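Local coordinates for protein alpha-1,2-Mannosidase (Trichoderma reesei, PDB 1HCU) that probably trims alpha-1,2-linked mannose residues from high-mannose N-glycans of glycoproteins, as a calcium-dependent family 47 glycosidase, at residues Asp39-Ser44 against Ala445-Ser451; Leu110-Asp114 against Arg187-Leu191; Pro386-Leu390 against Tyr431-Val437. All coordinates share one frame; numbering follows the deposited sequence.

In the fold
All three contacts lie in the helix-rich alpha/alpha barrel domain of glycosyl hydrolase family 47. Contact 1 ties an early strand to the loop before helix 451-465. In sequence, contact 2, pairing helices 98-117 and 182-192, and then contact 3 fall between its segments. Contacts 1 and 3 have centres about 11 Å apart and share that late loop, where Ser446 N probably bonds to Ser433 O and Asp448 N to Ser432 OG. Contact 2 stands apart, its centre about 30 Å from contact 1 and 33 Å from contact 3. Contacts 1 and 3 lie near predicted catalytic residues; contact 2 lies away from them, although helix 98-117 carries Glu100 near its start.

Contact 1 (Asp39-Ser44 against Ala445-Ser451); sequences DLHPVS and ASDDMES
Strand 39-41, one half of a two-stranded antiparallel hairpin with strand 46-48, runs into a turn at 42-44, where Val43 and Ser44 grip the carboxylate of Asp447 in the loop before helix 451-465. Val43 N donates to Asp447 OD1 at 2.7 Å, and Ser44 N reaches that oxygen from the same face of the carboxylate, 41° out of its plane. The hydroxyl Ser44 OG gives a short hydrogen bond of 2.5 Å to the syn lone pair of Asp447 OD2. Three donors from two successive residues therefore fix the rotation of this carboxylate, which is carried to the turn with CG anti to the backbone N (chi1 -168°). The carbonyl of the same aspartate sits over one face of the His41 ring, displaced toward its rim, with Asp447 O 3.5 Å from His41 CG. The imidazole is held by Asp48 through NE2.

The backbones of Leu40 and Met449 run antiparallel but pair loosely. Met449 N makes a weak bond to Leu40 O (3.1 Å), and a water spans the other side, accepting a hydrogen bond from Leu40 N and donating one to Met449 O, each at 2.8 Å. Met449 bends at its sulfur to bring CE within 3.8 Å of Leu40 CD2, while its CB packs on the Pro42 ring. At the far end the like-charged Asp39 OD2 and Glu450 OE2 are 4.5 Å apart, and Asp48 also comes close to Asp39; the Glu450 side chain is about 8 Å from that of Glu100, a predicted proton donor. Leu40 packs on Ala29, Tyr30 and Phe33 of helix 13-33, Met449 touches its Ser26, and Ser451 OG bonds to Asp60 of helix 56-67 and Arg104 of helix 98-117.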
loop_
_atom_site.group_PDB
_atom_site.type_symbol
_atom_site.label_atom_id
_atom_site.label_comp_id
_atom_site.label_asym_id
_atom_site.label_seq_id
_atom_site.Cartn_x
_atom_site.Cartn_y
_atom_site.Cartn_z
ATOM N N ASP A 39 -2.795 15.795 7.913
ATOM C CA ASP A 39 -2.213 16.119 6.614
ATOM C C ASP A 39 -2.067 17.606 6.307
ATOM O O ASP A 39 -2.823 18.442 6.794
ATOM C CB ASP A 39 -3.037 15.473 5.494
ATOM C CG ASP A 39 -3.191 13.976 5.665
ATOM O OD1 ASP A 39 -2.172 13.259 5.653
ATOM O OD2 ASP A 39 -4.337 13.512 5.813
ATOM N N LEU A 40 -1.089 17.916 5.466
ATOM C CA LEU A 40 -0.824 19.285 5.057
ATOM C C LEU A 40 -1.385 19.584 3.671
ATOM O O LEU A 40 -1.378 18.729 2.779
ATOM C CB LEU A 40 0.679 19.547 5.029
ATOM C CG LEU A 40 1.101 20.847 4.329
ATOM C CD1 LEU A 40 0.902 22.041 5.266
ATOM C CD2 LEU A 40 2.565 20.737 3.913
ATOM N N HIS A 41 -1.887 20.803 3.511
ATOM C CA HIS A 41 -2.398 21.271 2.232
ATOM C C HIS A 41 -1.358 22.311 1.851
ATOM O O HIS A 41 -1.433 23.469 2.265
ATOM C CB HIS A 41 -3.784 21.887 2.398
ATOM C CG HIS A 41 -4.830 20.899 2.808
ATOM N ND1 HIS A 41 -6.145 21.248 3.018
ATOM C CD2 HIS A 41 -4.754 19.569 3.046
ATOM C CE1 HIS A 41 -6.837 20.179 3.367
ATOM N NE2 HIS A 41 -6.016 19.146 3.391
ATOM N N PRO A 42 -0.353 21.889 1.069
ATOM C CA PRO A 42 0.788 22.665 0.565
ATOM C C PRO A 42 0.536 24.027 -0.087
ATOM O O PRO A 42 1.397 24.904 -0.024
ATOM C CB PRO A 42 1.489 21.677 -0.372
ATOM C CG PRO A 42 0.362 20.844 -0.877
ATOM C CD PRO A 42 -0.447 20.595 0.368
ATOM N N VAL A 43 -0.624 24.218 -0.708
ATOM C CA VAL A 43 -0.901 25.500 -1.348
ATOM C C VAL A 43 -1.513 26.493 -0.367
ATOM O O VAL A 43 -0.950 27.560 -0.104
ATOM C CB VAL A 43 -1.858 25.350 -2.540
ATOM C CG1 VAL A 43 -1.972 26.688 -3.269
ATOM C CG2 VAL A 43 -1.356 24.267 -3.483
ATOM N N SER A 44 -2.669 26.137 0.179
ATOM C CA SER A 44 -3.345 26.997 1.137
ATOM C C SER A 44 -2.571 27.020 2.459
ATOM O O SER A 44 -2.787 27.887 3.304
ATOM C CB SER A 44 -4.763 26.475 1.375
ATOM O OG SER A 44 -4.729 25.132 1.826
ATOM N N ALA A 445 -2.809 21.780 -9.111
ATOM C CA ALA A 445 -2.762 21.072 -7.831
ATOM C C ALA A 445 -4.112 21.125 -7.138
ATOM O O ALA A 445 -4.805 22.135 -7.219
ATOM C CB ALA A 445 -1.710 21.708 -6.934
ATOM N N SER A 446 -4.485 20.045 -6.454
ATOM C CA SER A 446 -5.763 20.013 -5.741
ATOM C C SER A 446 -5.565 20.359 -4.266
ATOM O O SER A 446 -6.474 20.212 -3.454
ATOM C CB SER A 446 -6.446 18.646 -5.895
ATOM O OG SER A 446 -5.576 17.567 -5.603
ATOM N N ASP A 447 -4.361 20.822 -3.943
ATOM C CA ASP A 447 -3.999 21.243 -2.591
ATOM C C ASP A 447 -4.147 20.172 -1.507
ATOM O O ASP A 447 -4.967 20.293 -0.597
ATOM C CB ASP A 447 -4.813 22.490 -2.227
ATOM C CG ASP A 447 -4.308 23.177 -0.973
ATOM O OD1 ASP A 447 -3.076 23.203 -0.753
ATOM O OD2 ASP A 447 -5.149 23.707 -0.216
ATOM N N ASP A 448 -3.340 19.121 -1.601
ATOM C CA ASP A 448 -3.382 18.043 -0.620
ATOM C C ASP A 448 -2.133 17.170 -0.705
ATOM O O ASP A 448 -1.633 16.884 -1.786
ATOM C CB ASP A 448 -4.635 17.189 -0.817
ATOM C CG ASP A 448 -4.679 15.996 0.123
ATOM O OD1 ASP A 448 -4.659 16.191 1.359
ATOM O OD2 ASP A 448 -4.732 14.855 -0.380
ATOM N N MET A 449 -1.626 16.769 0.453
ATOM C CA MET A 449 -0.434 15.939 0.532
ATOM C C MET A 449 -0.710 14.786 1.499
ATOM O O MET A 449 -0.513 14.907 2.707
ATOM C CB MET A 449 0.756 16.787 1.004
ATOM C CG MET A 449 2.087 16.051 1.042
ATOM S SD MET A 449 3.541 17.173 1.055
ATOM C CE MET A 449 3.846 17.331 2.798
ATOM N N GLU A 450 -1.181 13.676 0.946
ATOM C CA GLU A 450 -1.510 12.489 1.726
ATOM C C GLU A 450 -0.308 11.940 2.485
ATOM O O GLU A 450 0.833 12.056 2.032
ATOM C CB GLU A 450 -2.076 11.416 0.804
ATOM C CG GLU A 450 -3.396 11.804 0.173
ATOM C CD GLU A 450 -4.564 11.616 1.112
ATOM O OE1 GLU A 450 -5.661 12.124 0.797
ATOM O OE2 GLU A 450 -4.393 10.954 2.160
ATOM N N SER A 451 -0.575 11.320 3.631
ATOM C CA SER A 451 0.495 10.769 4.452
ATOM C C SER A 451 1.318 9.680 3.749
ATOM O O SER A 451 2.525 9.580 3.975
ATOM C CB SER A 451 -0.071 10.244 5.784
ATOM O OG SER A 451 -0.868 9.087 5.607
HETATM O O HOH W 1 0.824 15.896 4.977
#

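Contact 2 (Leu110-Asp114 against Arg187-Leu191); sequences LSAYD and RLSDL
Asp114 and Arg187 form a side-on salt bridge between two helices. Arg187 NE donates to the syn lone pair of Asp114 OD2 at 3.0 Å, and Arg187 NH2 to Asp114 OD1 at 2.9 Å. The arginine sets CG anti to the backbone N and bends at chi2 (56°), which brings NE and NH2 to the carboxylate. Both oxygens lie close to the guanidinium plane, yet the two planes are 44° apart, and NH2 meets OD1 from above the carboxylate. Each partner has a second bond: Asp114 OD2 also accepts from Ser491 N, and Arg187 NH1 bonds to Tyr257 OH. With an alanine in place of Arg187, the buried Asp114 would probably be left without its counter-charge and Tyr257 OH without its guanidinium partner.

Apolar contacts flank the ion pair. Leu110 CD2 rests on the aliphatic part of Arg187, 3.9 Å from CG, and its other methyl CD1 is 4.1 Å from Leu188 CD1, the two leucines crossing at about a right angle. Leu191 puts CD1 over one face of the guanidinium, offset toward its rim, and turns CD2 to Tyr113, 3.8 Å from ring CD2.

The short helical segments, 11.8 Å apart at closest axial approach and inclined at 42°, are bridged by these side chains. Helix 127-144 adds Ala137 against Leu110 and Ala141 against Leu188, while strand 489-491 lays Phe490 on Leu110 and Ser491 on Arg187.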
loop_
_atom_site.group_PDB
_atom_site.type_symbol
_atom_site.label_atom_id
_atom_site.label_comp_id
_atom_site.label_asym_id
_atom_site.label_seq_id
_atom_site.Cartn_x
_atom_site.Cartn_y
_atom_site.Cartn_z
ATOM N N LEU A 110 4.784 0.119 14.735
ATOM C CA LEU A 110 5.474 -1.165 14.798
ATOM C C LEU A 110 6.731 -1.228 13.925
ATOM O O LEU A 110 7.743 -1.800 14.339
ATOM C CB LEU A 110 4.513 -2.299 14.420
ATOM C CG LEU A 110 3.838 -3.103 15.544
ATOM C CD1 LEU A 110 3.261 -2.200 16.614
ATOM C CD2 LEU A 110 2.746 -3.960 14.930
ATOM N N SER A 111 6.687 -0.646 12.731
ATOM C CA SER A 111 7.863 -0.676 11.865
ATOM C C SER A 111 8.963 0.179 12.491
ATOM O O SER A 111 10.132 -0.215 12.515
ATOM C CB SER A 111 7.523 -0.176 10.452
ATOM O OG SER A 111 7.080 1.170 10.463
ATOM N N ALA A 112 8.586 1.344 13.014
ATOM C CA ALA A 112 9.552 2.222 13.660
ATOM C C ALA A 112 10.146 1.490 14.862
ATOM O O ALA A 112 11.351 1.550 15.109
ATOM C CB ALA A 112 8.875 3.506 14.116
ATOM N N TYR A 113 9.301 0.787 15.606
ATOM C CA TYR A 113 9.783 0.057 16.769
ATOM C C TYR A 113 10.801 -1.013 16.353
ATOM O O TYR A 113 11.886 -1.099 16.930
ATOM C CB TYR A 113 8.602 -0.576 17.501
ATOM C CG TYR A 113 8.980 -1.297 18.770
ATOM C CD1 TYR A 113 9.318 -0.602 19.930
ATOM C CD2 TYR A 113 8.996 -2.685 18.804
ATOM C CE1 TYR A 113 9.665 -1.288 21.096
ATOM C CE2 TYR A 113 9.337 -3.371 19.940
ATOM C CZ TYR A 113 9.671 -2.679 21.083
ATOM O OH TYR A 113 10.037 -3.409 22.188
ATOM N N ASP A 114 10.460 -1.809 15.340
ATOM C CA ASP A 114 11.362 -2.854 14.875
ATOM C C ASP A 114 12.678 -2.296 14.329
ATOM O O ASP A 114 13.737 -2.880 14.543
ATOM C CB ASP A 114 10.689 -3.732 13.810
ATOM C CG ASP A 114 9.752 -4.778 14.412
ATOM O OD1 ASP A 114 9.955 -5.159 15.584
ATOM O OD2 ASP A 114 8.826 -5.237 13.709
ATOM N N ARG A 187 1.954 -9.363 14.440
ATOM C CA ARG A 187 3.225 -8.754 14.827
ATOM C C ARG A 187 3.099 -8.206 16.247
ATOM O O ARG A 187 4.007 -8.347 17.058
ATOM C CB ARG A 187 3.592 -7.618 13.854
ATOM C CG ARG A 187 4.983 -7.033 14.068
ATOM C CD ARG A 187 6.030 -8.132 14.001
ATOM N NE ARG A 187 7.357 -7.704 14.442
ATOM C CZ ARG A 187 8.227 -8.501 15.060
ATOM N NH1 ARG A 187 7.901 -9.766 15.312
ATOM N NH2 ARG A 187 9.428 -8.046 15.414
ATOM N N LEU A 188 1.961 -7.587 16.543
ATOM C CA LEU A 188 1.732 -7.023 17.872
ATOM C C LEU A 188 1.739 -8.128 18.953
ATOM O O LEU A 188 2.368 -7.966 19.998
ATOM C CB LEU A 188 0.400 -6.249 17.893
ATOM C CG LEU A 188 0.066 -5.457 19.166
ATOM C CD1 LEU A 188 1.135 -4.410 19.409
ATOM C CD2 LEU A 188 -1.292 -4.804 19.038
ATOM N N SER A 189 1.046 -9.242 18.701
ATOM C CA SER A 189 1.014 -10.346 19.662
ATOM C C SER A 189 2.419 -10.862 19.929
ATOM O O SER A 189 2.778 -11.154 21.066
ATOM C CB SER A 189 0.170 -11.517 19.147
ATOM O OG SER A 189 -1.202 -11.189 19.092
ATOM N N ASP A 190 3.211 -10.987 18.873
ATOM C CA ASP A 190 4.567 -11.484 19.027
ATOM C C ASP A 190 5.430 -10.517 19.833
ATOM O O ASP A 190 6.288 -10.936 20.606
ATOM C CB ASP A 190 5.200 -11.732 17.655
ATOM C CG ASP A 190 4.696 -13.005 16.999
ATOM O OD1 ASP A 190 5.115 -13.278 15.854
ATOM O OD2 ASP A 190 3.894 -13.732 17.626
ATOM N N LEU A 191 5.193 -9.223 19.654
ATOM C CA LEU A 191 5.957 -8.195 20.355
ATOM C C LEU A 191 5.518 -8.002 21.803
ATOM O O LEU A 191 6.344 -7.711 22.665
ATOM C CB LEU A 191 5.839 -6.872 19.601
ATOM C CG LEU A 191 7.101 -6.298 18.951
ATOM C CD1 LEU A 191 8.084 -7.395 18.595
ATOM C CD2 LEU A 191 6.694 -5.496 17.716
#

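Contact 3 (Pro386-Leu390 against Tyr431-Val437)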
loop_
_atom_site.group_PDB
_atom_site.type_symbol
_atom_site.label_atom_id
_atom_site.label_comp_id
_atom_site.label_asym_id
_atom_site.label_seq_id
_atom_site.Cartn_x
_atom_site.Cartn_y
_atom_site.Cartn_z
ATOM N N PRO A 386 -8.354 10.933 -14.527
ATOM C CA PRO A 386 -7.139 11.725 -14.754
ATOM C C PRO A 386 -6.270 12.181 -13.595
ATOM O O PRO A 386 -5.073 12.413 -13.781
ATOM C CB PRO A 386 -7.660 12.909 -15.568
ATOM C CG PRO A 386 -9.021 13.130 -14.973
ATOM C CD PRO A 386 -9.565 11.726 -14.832
ATOM N N TYR A 387 -6.837 12.316 -12.403
ATOM C CA TYR A 387 -6.027 12.798 -11.292
ATOM C C TYR A 387 -4.962 11.846 -10.762
ATOM O O TYR A 387 -4.948 10.649 -11.067
ATOM C CB TYR A 387 -6.924 13.258 -10.137
ATOM C CG TYR A 387 -7.929 12.234 -9.676
ATOM C CD1 TYR A 387 -9.175 12.109 -10.301
ATOM C CD2 TYR A 387 -7.632 11.377 -8.620
ATOM C CE1 TYR A 387 -10.101 11.146 -9.879
ATOM C CE2 TYR A 387 -8.547 10.414 -8.193
ATOM C CZ TYR A 387 -9.770 10.306 -8.826
ATOM O OH TYR A 387 -10.645 9.337 -8.411
ATOM N N TYR A 388 -4.058 12.421 -9.976
ATOM C CA TYR A 388 -2.965 11.709 -9.324
ATOM C C TYR A 388 -2.815 12.322 -7.923
ATOM O O TYR A 388 -2.647 13.541 -7.778
ATOM C CB TYR A 388 -1.650 11.874 -10.101
ATOM C CG TYR A 388 -0.463 11.250 -9.390
ATOM C CD1 TYR A 388 -0.362 9.866 -9.231
ATOM C CD2 TYR A 388 0.536 12.049 -8.832
ATOM C CE1 TYR A 388 0.701 9.297 -8.532
ATOM C CE2 TYR A 388 1.603 11.492 -8.132
ATOM C CZ TYR A 388 1.681 10.118 -7.986
ATOM O OH TYR A 388 2.741 9.565 -7.297
ATOM N N ILE A 389 -2.878 11.483 -6.892
ATOM C CA ILE A 389 -2.768 11.986 -5.530
ATOM C C ILE A 389 -1.558 11.469 -4.774
ATOM O O ILE A 389 -1.636 11.129 -3.589
ATOM C CB ILE A 389 -4.061 11.702 -4.712
ATOM C CG1 ILE A 389 -4.260 10.202 -4.496
ATOM C CG2 ILE A 389 -5.266 12.253 -5.459
ATOM C CD1 ILE A 389 -5.469 9.885 -3.619
ATOM N N LEU A 390 -0.432 11.411 -5.477
ATOM C CA LEU A 390 0.831 10.987 -4.888
ATOM C C LEU A 390 0.897 9.507 -4.488
ATOM O O LEU A 390 1.606 9.153 -3.537
ATOM C CB LEU A 390 1.137 11.893 -3.678
ATOM C CG LEU A 390 1.076 13.414 -3.944
ATOM C CD1 LEU A 390 1.352 14.217 -2.680
ATOM C CD2 LEU A 390 2.118 13.772 -5.019
ATOM N N TYR A 431 4.612 19.290 -2.030
ATOM C CA TYR A 431 4.050 18.568 -3.169
ATOM C C TYR A 431 2.566 18.317 -2.944
ATOM O O TYR A 431 2.099 18.209 -1.809
ATOM C CB TYR A 431 4.794 17.238 -3.390
ATOM C CG TYR A 431 6.286 17.408 -3.610
ATOM C CD1 TYR A 431 7.159 17.531 -2.529
ATOM C CD2 TYR A 431 6.813 17.526 -4.899
ATOM C CE1 TYR A 431 8.520 17.774 -2.723
ATOM C CE2 TYR A 431 8.175 17.772 -5.109
ATOM C CZ TYR A 431 9.021 17.899 -4.014
ATOM O OH TYR A 431 10.359 18.192 -4.205
ATOM N N SER A 432 1.823 18.206 -4.029
ATOM C CA SER A 432 0.392 18.020 -3.913
ATOM C C SER A 432 -0.207 17.169 -5.019
ATOM O O SER A 432 0.409 16.946 -6.060
ATOM C CB SER A 432 -0.289 19.396 -3.911
ATOM O OG SER A 432 -1.693 19.284 -4.050
ATOM N N SER A 433 -1.423 16.699 -4.767
ATOM C CA SER A 433 -2.168 15.905 -5.727
ATOM C C SER A 433 -2.442 16.832 -6.898
ATOM O O SER A 433 -2.575 18.045 -6.717
ATOM C CB SER A 433 -3.504 15.463 -5.128
ATOM O OG SER A 433 -3.331 14.859 -3.861
ATOM N N ILE A 434 -2.536 16.257 -8.090
ATOM C CA ILE A 434 -2.790 17.026 -9.301
ATOM C C ILE A 434 -4.073 16.591 -10.005
ATOM O O ILE A 434 -4.470 15.425 -9.934
ATOM C CB ILE A 434 -1.606 16.917 -10.273
ATOM C CG1 ILE A 434 -1.227 15.443 -10.475
ATOM C CG2 ILE A 434 -0.441 17.724 -9.733
ATOM C CD1 ILE A 434 -0.177 15.208 -11.545
ATOM N N ASN A 435 -4.701 17.534 -10.703
ATOM C CA ASN A 435 -5.961 17.292 -11.394
ATOM C C ASN A 435 -5.957 16.490 -12.694
ATOM O O ASN A 435 -6.718 15.537 -12.834
ATOM C CB ASN A 435 -6.668 18.626 -11.659
ATOM C CG ASN A 435 -6.958 19.398 -10.386
ATOM O OD1 ASN A 435 -7.463 18.845 -9.410
ATOM N ND2 ASN A 435 -6.648 20.686 -10.395
ATOM N N ASP A 436 -5.124 16.873 -13.654
ATOM C CA ASP A 436 -5.121 16.176 -14.931
ATOM C C ASP A 436 -3.751 15.687 -15.357
ATOM O O ASP A 436 -2.887 16.464 -15.762
ATOM C CB ASP A 436 -5.677 17.091 -16.010
ATOM C CG ASP A 436 -6.143 16.335 -17.232
ATOM O OD1 ASP A 436 -5.592 15.249 -17.526
ATOM O OD2 ASP A 436 -7.060 16.844 -17.907
ATOM N N VAL A 437 -3.582 14.379 -15.292
ATOM C CA VAL A 437 -2.342 13.726 -15.647
ATOM C C VAL A 437 -2.062 13.768 -17.149
ATOM O O VAL A 437 -0.903 13.766 -17.578
ATOM C CB VAL A 437 -2.380 12.277 -15.129
ATOM C CG1 VAL A 437 -2.342 11.286 -16.271
ATOM C CG2 VAL A 437 -1.269 12.073 -14.129
HETATM O O HOH W 2 -1.897 13.491 -1.833
#
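Tyr388 lies against Ile434, its CB 3.6 Å from Ile434 CG1, which also sits at the edge of the phenol ring near its plane. CG of the tyrosine is anti to the backbone N (chi1 175°), which leads the ring away from 431-437; its hydroxyl is hydrogen-bonded to Arg391 O. Val437 adds CG2 beside the same CB at 4.1 Å. The backbones of Tyr388 and Ile434 form a single antiparallel bridge, a hydrogen-bonded pair: Tyr388 N donates to Ile434 O at 3.0 Å, nearly straight at 167°, and Ile434 N returns to Tyr388 O at 2.7 Å. This bridge joins the loops that lead into helices 393-405 and 451-465 of the family 47 barrel. A further bond, Val437 N to Pro386 O at 2.9 Å, comes from well above the carbonyl plane. Beyond the bridge, Ser433 OG lies 3.4 Å from Ile389 CB, and a water joins that hydroxyl to Ile389 O. Leu390 spreads over the Ser432 peptide, CD2 3.8 Å from Ser432 O. Tyr387 packs its CB on Ile434 O, and its side chain touches Glu353, a predicted proton donor.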